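Local coordinates for chaperone protein gp12 (Lactococcus phage p2, PDB 3D8L), which probably acts as a chaperone for the tape measure protein and may help to keep it in solution during tail assembly, at residues 44-49 / 71-76; 51-56 / 81-86. The protein carries 1 engineered substitution. All coordinates share one frame; numbering follows the deposited sequence.

Contact 1 of 2, residues 44-49 / 71-76; sequences VQYGLY and FEFDTD
Thr-75, lying across the ring of Tyr-49, fixes its own hydroxyl by a hydrogen bond from OG1 to the carbonyl oxygen of Lys-78. With OG1 between the backbone N and the carbonyl carbon (chi1 62°), the methyl is left for helix 37-53, and CG2 comes within 3.5 Å of Tyr-49 CB. A threonine suits the spot because one branch serves the loop and the other the helix. Its CA also sits over the centre of the Tyr-49 ring, 3.6 Å from the centroid, in a CH-pi contact. Two residues earlier Phe-73 makes a similar contact: its CB stands 3.7 Å from the centroid of the Tyr-46 ring, almost on the ring normal. The two rings are inclined at 48°, and Phe-73 CD2 reaches back to Tyr-46 CB at 3.7 Å. Both tyrosines hold CG anti to the backbone N (chi1 -171° for Tyr-46), which swings the rings out from the helix as flat platforms for the loop. The carbonyl oxygen of Asp-74 comes near both rings, obliquely, from the loop side. The extended Gln-45 crosses Phe-73 at about a right angle, its CD at the ring edge, 3.8 Å from Phe-73 CE2. Farther along, Tyr-49 OH approaches Asp-76 CB. Phe-67 of helix 57-70 meets the rings of both Tyr-46 and Phe-73, extending the aromatic cluster. With one face of each tyrosine ring covered by an aliphatic carbon of the loop and no hydrogen bond between the segments, the irregular loop is probably held to the helix by dispersion and CH-pi forces.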
loop_
_atom_site.group_PDB
_atom_site.type_symbol
_atom_site.label_atom_id
_atom_site.label_comp_id
_atom_site.label_asym_id
_atom_site.label_seq_id
_atom_site.Cartn_x
_atom_site.Cartn_y
_atom_site.Cartn_z
ATOM N N VAL A 44 -1.310 11.078 -21.022
ATOM C CA VAL A 44 -1.736 10.874 -19.635
ATOM C C VAL A 44 -0.545 10.553 -18.752
ATOM O O VAL A 44 -0.382 11.176 -17.727
ATOM C CB VAL A 44 -2.774 9.778 -19.506
ATOM C CG1 VAL A 44 -3.150 9.626 -18.066
ATOM C CG2 VAL A 44 -3.993 10.096 -20.369
ATOM N N GLN A 45 0.299 9.619 -19.181
ATOM C CA GLN A 45 1.512 9.260 -18.449
ATOM C C GLN A 45 2.294 10.485 -17.970
ATOM O O GLN A 45 2.608 10.615 -16.774
ATOM C CB GLN A 45 2.433 8.370 -19.299
ATOM C CG GLN A 45 3.660 7.941 -18.517
ATOM C CD GLN A 45 4.551 6.910 -19.192
ATOM O OE1 GLN A 45 5.353 6.268 -18.519
ATOM N NE2 GLN A 45 4.445 6.771 -20.514
ATOM N N TYR A 46 2.613 11.381 -18.896
ATOM C CA TYR A 46 3.524 12.501 -18.561
ATOM C C TYR A 46 2.773 13.542 -17.801
ATOM O O TYR A 46 3.331 14.138 -16.876
ATOM C CB TYR A 46 4.166 13.149 -19.797
ATOM C CG TYR A 46 5.265 14.145 -19.505
ATOM C CD1 TYR A 46 6.204 13.921 -18.518
ATOM C CD2 TYR A 46 5.396 15.297 -20.261
ATOM C CE1 TYR A 46 7.225 14.841 -18.274
ATOM C CE2 TYR A 46 6.391 16.226 -19.999
ATOM C CZ TYR A 46 7.300 15.983 -19.008
ATOM O OH TYR A 46 8.304 16.875 -18.767
ATOM N N GLY A 47 1.510 13.741 -18.191
ATOM C CA GLY A 47 0.591 14.663 -17.503
ATOM C C GLY A 47 0.361 14.301 -16.050
ATOM O O GLY A 47 0.411 15.155 -15.167
ATOM N N LEU A 48 0.134 13.016 -15.811
ATOM C CA LEU A 48 -0.079 12.493 -14.462
ATOM C C LEU A 48 1.241 12.597 -13.687
ATOM O O LEU A 48 1.246 12.954 -12.508
ATOM C CB LEU A 48 -0.556 11.033 -14.524
ATOM C CG LEU A 48 -1.605 10.610 -13.520
ATOM C CD1 LEU A 48 -1.799 9.093 -13.548
ATOM C CD2 LEU A 48 -1.193 11.079 -12.138
ATOM N N TYR A 49 2.357 12.286 -14.352
ATOM C CA TYR A 49 3.648 12.365 -13.685
ATOM C C TYR A 49 3.852 13.778 -13.165
ATOM O O TYR A 49 4.195 13.993 -12.001
ATOM C CB TYR A 49 4.794 12.032 -14.636
ATOM C CG TYR A 49 6.142 12.308 -14.017
ATOM C CD1 TYR A 49 6.655 11.460 -13.078
ATOM C CD2 TYR A 49 6.864 13.435 -14.326
ATOM C CE1 TYR A 49 7.852 11.697 -12.484
ATOM C CE2 TYR A 49 8.083 13.687 -13.718
ATOM C CZ TYR A 49 8.577 12.804 -12.801
ATOM O OH TYR A 49 9.808 12.976 -12.170
ATOM N N PHE A 71 7.122 15.291 -28.323
ATOM C CA PHE A 71 6.856 13.939 -27.823
ATOM C C PHE A 71 7.991 13.335 -27.000
ATOM O O PHE A 71 7.941 12.156 -26.676
ATOM C CB PHE A 71 6.442 13.015 -28.979
ATOM C CG PHE A 71 5.399 13.628 -29.850
ATOM C CD1 PHE A 71 5.604 13.804 -31.179
ATOM C CD2 PHE A 71 4.225 14.134 -29.293
ATOM C CE1 PHE A 71 4.645 14.407 -31.943
ATOM C CE2 PHE A 71 3.274 14.741 -30.072
ATOM C CZ PHE A 71 3.493 14.876 -31.384
ATOM N N GLU A 72 8.989 14.135 -26.632
ATOM C CA GLU A 72 10.057 13.670 -25.768
ATOM C C GLU A 72 9.657 13.919 -24.336
ATOM O O GLU A 72 9.177 15.022 -24.018
ATOM C CB GLU A 72 11.341 14.444 -26.005
ATOM C CG GLU A 72 11.965 14.283 -27.361
ATOM C CD GLU A 72 13.373 14.840 -27.407
ATOM O OE1 GLU A 72 13.591 15.994 -26.980
ATOM O OE2 GLU A 72 14.263 14.111 -27.868
ATOM N N PHE A 73 9.866 12.932 -23.458
ATOM C CA PHE A 73 9.553 13.112 -22.043
ATOM C C PHE A 73 10.275 12.112 -21.137
ATOM O O PHE A 73 11.097 11.312 -21.584
ATOM C CB PHE A 73 8.020 13.079 -21.817
ATOM C CG PHE A 73 7.414 11.693 -21.892
ATOM C CD1 PHE A 73 7.235 11.061 -23.111
ATOM C CD2 PHE A 73 6.992 11.040 -20.747
ATOM C CE1 PHE A 73 6.681 9.785 -23.184
ATOM C CE2 PHE A 73 6.430 9.766 -20.827
ATOM C CZ PHE A 73 6.283 9.140 -22.052
ATOM N N ASP A 74 9.985 12.223 -19.849
ATOM C CA ASP A 74 10.558 11.389 -18.814
ATOM C C ASP A 74 9.656 11.447 -17.611
ATOM O O ASP A 74 9.178 12.528 -17.264
ATOM C CB ASP A 74 11.889 11.932 -18.375
ATOM C CG ASP A 74 12.655 10.946 -17.536
ATOM O OD1 ASP A 74 12.928 9.813 -18.012
ATOM O OD2 ASP A 74 13.011 11.306 -16.401
ATOM N N THR A 75 9.424 10.301 -16.978
ATOM C CA THR A 75 8.606 10.222 -15.778
ATOM C C THR A 75 9.379 9.384 -14.796
ATOM O O THR A 75 8.831 8.609 -14.043
ATOM C CB THR A 75 7.298 9.546 -16.061
ATOM O OG1 THR A 75 7.562 8.199 -16.491
ATOM C CG2 THR A 75 6.511 10.303 -17.119
ATOM N N ASP A 76 10.685 9.517 -14.855
ATOM C CA ASP A 76 11.561 8.969 -13.853
ATOM C C ASP A 76 11.431 7.489 -13.630
ATOM O O ASP A 76 11.510 7.027 -12.517
ATOM C CB ASP A 76 11.317 9.688 -12.552
ATOM C CG ASP A 76 12.567 9.815 -11.756
ATOM O OD1 ASP A 76 13.183 8.778 -11.425
ATOM O OD2 ASP A 76 12.951 10.970 -11.492
#

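Contact 2 of 2, residues 51-56 / 81-86; sequences ALFQDN and KELVEL
Leu-86 meets the end of helix 37-53 first through its CB, which lies 4.0 Å from Leu-52 CD1. From there CG is anti to the carbonyl carbon (chi1 -78°), and the branch ending in CD1 runs on to the neighbouring aromatic ring, coming to 4.0 Å from Phe-53 CZ. This methyl approaches at the edge of the ring, near its plane. One turn back on the same face of helix 80-88, Leu-83 adds a second methyl to that edge, its CD2 lying 4.2 Å from Phe-53 CE1. The same CD2 faces Leu-52 CD1; with Leu-86 CB on it too, the Leu-52 methyl sits between the two leucines of helix 80-88, and it also lies 3.6 Å from Leu-83 O, a backbone carbonyl. Leucine suits these places because its methyls stand out from the stem: Leu-86 divides its contacts between CB and CD1, whereas Leu-83 CD2 and Leu-52 CD1 each serve two neighbours. Phenylalanine supplies a broad, flat apolar group where the helix is ending. Beyond it, Gln-54 leaves helical geometry and its OE1 accepts a 2.8 Å hydrogen bond from Asn-56 N, which points at a lone pair within the amide plane. That bond ties the short turn together just before helix 57-70, for which Asn-56 is the N-cap residue. Helix 80-88 also meets the second subunit, where Glu-85 and Glu-82 form salt bridges with its Lys-81 and Lys-89, respectively, and Leu-86 packs on its Glu-82. Helix 80-88 is thus amphipathic in use, with methyl groups packed on the end of helix 37-53 and carboxylates paired with lysines of a neighbouring subunit.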
loop_
_atom_site.group_PDB
_atom_site.type_symbol
_atom_site.label_atom_id
_atom_site.label_comp_id
_atom_site.label_asym_id
_atom_site.label_seq_id
_atom_site.Cartn_x
_atom_site.Cartn_y
_atom_site.Cartn_z
ATOM N N ALA A 51 1.549 16.097 -12.680
ATOM C CA ALA A 51 0.558 16.389 -11.630
ATOM C C ALA A 51 1.000 15.889 -10.248
ATOM O O ALA A 51 0.822 16.576 -9.239
ATOM C CB ALA A 51 -0.801 15.820 -11.979
ATOM N N LEU A 52 1.579 14.695 -10.201
ATOM C CA LEU A 52 1.891 14.040 -8.927
ATOM C C LEU A 52 3.199 14.512 -8.362
ATOM O O LEU A 52 3.414 14.401 -7.158
ATOM C CB LEU A 52 1.957 12.517 -9.085
ATOM C CG LEU A 52 0.651 11.763 -9.270
ATOM C CD1 LEU A 52 0.959 10.421 -9.821
ATOM C CD2 LEU A 52 -0.089 11.628 -7.971
ATOM N N PHE A 53 4.082 15.019 -9.230
ATOM C CA PHE A 53 5.487 15.299 -8.834
ATOM C C PHE A 53 6.026 16.725 -9.054
ATOM O O PHE A 53 6.957 17.122 -8.375
ATOM C CB PHE A 53 6.411 14.278 -9.486
ATOM C CG PHE A 53 6.198 12.883 -8.983
ATOM C CD1 PHE A 53 5.465 11.970 -9.705
ATOM C CD2 PHE A 53 6.727 12.480 -7.774
ATOM C CE1 PHE A 53 5.270 10.662 -9.214
ATOM C CE2 PHE A 53 6.552 11.191 -7.303
ATOM C CZ PHE A 53 5.814 10.289 -8.011
ATOM N N GLN A 54 5.460 17.498 -9.969
ATOM C CA GLN A 54 5.914 18.870 -10.143
ATOM C C GLN A 54 4.973 19.842 -9.431
ATOM O O GLN A 54 3.771 19.948 -9.737
ATOM C CB GLN A 54 6.072 19.224 -11.617
ATOM C CG GLN A 54 6.429 20.684 -11.864
ATOM C CD GLN A 54 7.717 21.116 -11.184
ATOM O OE1 GLN A 54 7.706 21.889 -10.202
ATOM N NE2 GLN A 54 8.842 20.616 -11.688
ATOM N N ASP A 55 5.549 20.545 -8.461
ATOM C CA ASP A 55 4.795 21.446 -7.602
ATOM C C ASP A 55 4.516 22.735 -8.337
ATOM O O ASP A 55 3.469 23.339 -8.175
ATOM C CB ASP A 55 5.568 21.770 -6.326
ATOM C CG ASP A 55 4.687 22.347 -5.297
ATOM O OD1 ASP A 55 3.584 21.780 -5.168
ATOM O OD2 ASP A 55 5.042 23.364 -4.660
ATOM N N ASN A 56 5.479 23.147 -9.147
ATOM C CA ASN A 56 5.401 24.381 -9.876
ATOM C C ASN A 56 4.547 24.182 -11.129
ATOM O O ASN A 56 4.992 23.610 -12.117
ATOM C CB ASN A 56 6.815 24.801 -10.216
ATOM C CG ASN A 56 6.898 26.198 -10.646
ATOM O OD1 ASN A 56 7.906 26.878 -10.401
ATOM N ND2 ASN A 56 5.858 26.664 -11.305
ATOM N N LYS A 81 0.892 2.488 -15.457
ATOM C CA LYS A 81 0.259 1.618 -14.470
ATOM C C LYS A 81 0.550 2.181 -13.093
ATOM O O LYS A 81 -0.332 2.525 -12.322
ATOM C CB LYS A 81 0.808 0.192 -14.622
ATOM C CG LYS A 81 0.538 -0.737 -13.436
ATOM C CD LYS A 81 0.754 -2.226 -13.789
ATOM C CE LYS A 81 2.008 -2.858 -13.130
ATOM N NZ LYS A 81 2.284 -4.303 -13.569
ATOM N N GLU A 82 1.833 2.306 -12.836
ATOM C CA GLU A 82 2.357 2.768 -11.578
ATOM C C GLU A 82 1.833 4.161 -11.195
ATOM O O GLU A 82 1.496 4.406 -10.036
ATOM C CB GLU A 82 3.866 2.800 -11.753
ATOM C CG GLU A 82 4.684 3.085 -10.514
ATOM C CD GLU A 82 6.198 3.076 -10.820
ATOM O OE1 GLU A 82 6.590 2.850 -12.022
ATOM O OE2 GLU A 82 6.977 3.282 -9.850
ATOM N N LEU A 83 1.778 5.058 -12.175
ATOM C CA LEU A 83 1.349 6.447 -11.964
ATOM C C LEU A 83 -0.158 6.539 -11.673
ATOM O O LEU A 83 -0.624 7.374 -10.896
ATOM C CB LEU A 83 1.667 7.298 -13.206
ATOM C CG LEU A 83 3.121 7.647 -13.522
ATOM C CD1 LEU A 83 3.270 8.379 -14.850
ATOM C CD2 LEU A 83 3.637 8.484 -12.403
ATOM N N VAL A 84 -0.945 5.698 -12.313
ATOM C CA VAL A 84 -2.377 5.760 -12.091
ATOM C C VAL A 84 -2.661 5.221 -10.690
ATOM O O VAL A 84 -3.452 5.809 -9.969
ATOM C CB VAL A 84 -3.185 5.000 -13.178
ATOM C CG1 VAL A 84 -4.634 5.071 -12.869
ATOM C CG2 VAL A 84 -2.910 5.585 -14.548
ATOM N N GLU A 85 -2.001 4.134 -10.299
ATOM C CA GLU A 85 -2.154 3.600 -8.945
ATOM C C GLU A 85 -1.894 4.645 -7.880
ATOM O O GLU A 85 -2.581 4.685 -6.868
ATOM C CB GLU A 85 -1.197 2.447 -8.687
ATOM C CG GLU A 85 -1.793 1.081 -8.871
ATOM C CD GLU A 85 -0.744 0.070 -9.284
ATOM O OE1 GLU A 85 0.178 0.466 -10.041
ATOM O OE2 GLU A 85 -0.838 -1.111 -8.875
ATOM N N LEU A 86 -0.877 5.471 -8.085
ATOM C CA LEU A 86 -0.524 6.465 -7.076
ATOM C C LEU A 86 -1.683 7.404 -6.919
ATOM O O LEU A 86 -2.137 7.679 -5.813
ATOM C CB LEU A 86 0.727 7.249 -7.478
ATOM C CG LEU A 86 2.041 6.517 -7.250
ATOM C CD1 LEU A 86 3.210 7.310 -7.827
ATOM C CD2 LEU A 86 2.217 6.246 -5.793
#

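In the fold
From the N terminus, helices 7-15 and 19-31 precede helix 37-53, the element that both contacts share. Its middle, residues 44-49, takes up the loop 71-76 in contact 1, closing a loop that contains helix 57-70. Its last turn and the following turn, 51-56, belong to contact 2, which closes a second loop by bringing in helix 80-88. The segments alternate along the chain, so the two closures cross rather than nest. Their centres are about 9 Å apart, and Leu-83 of contact 2 packs against Gln-45, Leu-48 and Tyr-49 of contact 1. Together they fasten the C-terminal part of this all-helical chain to its central helix.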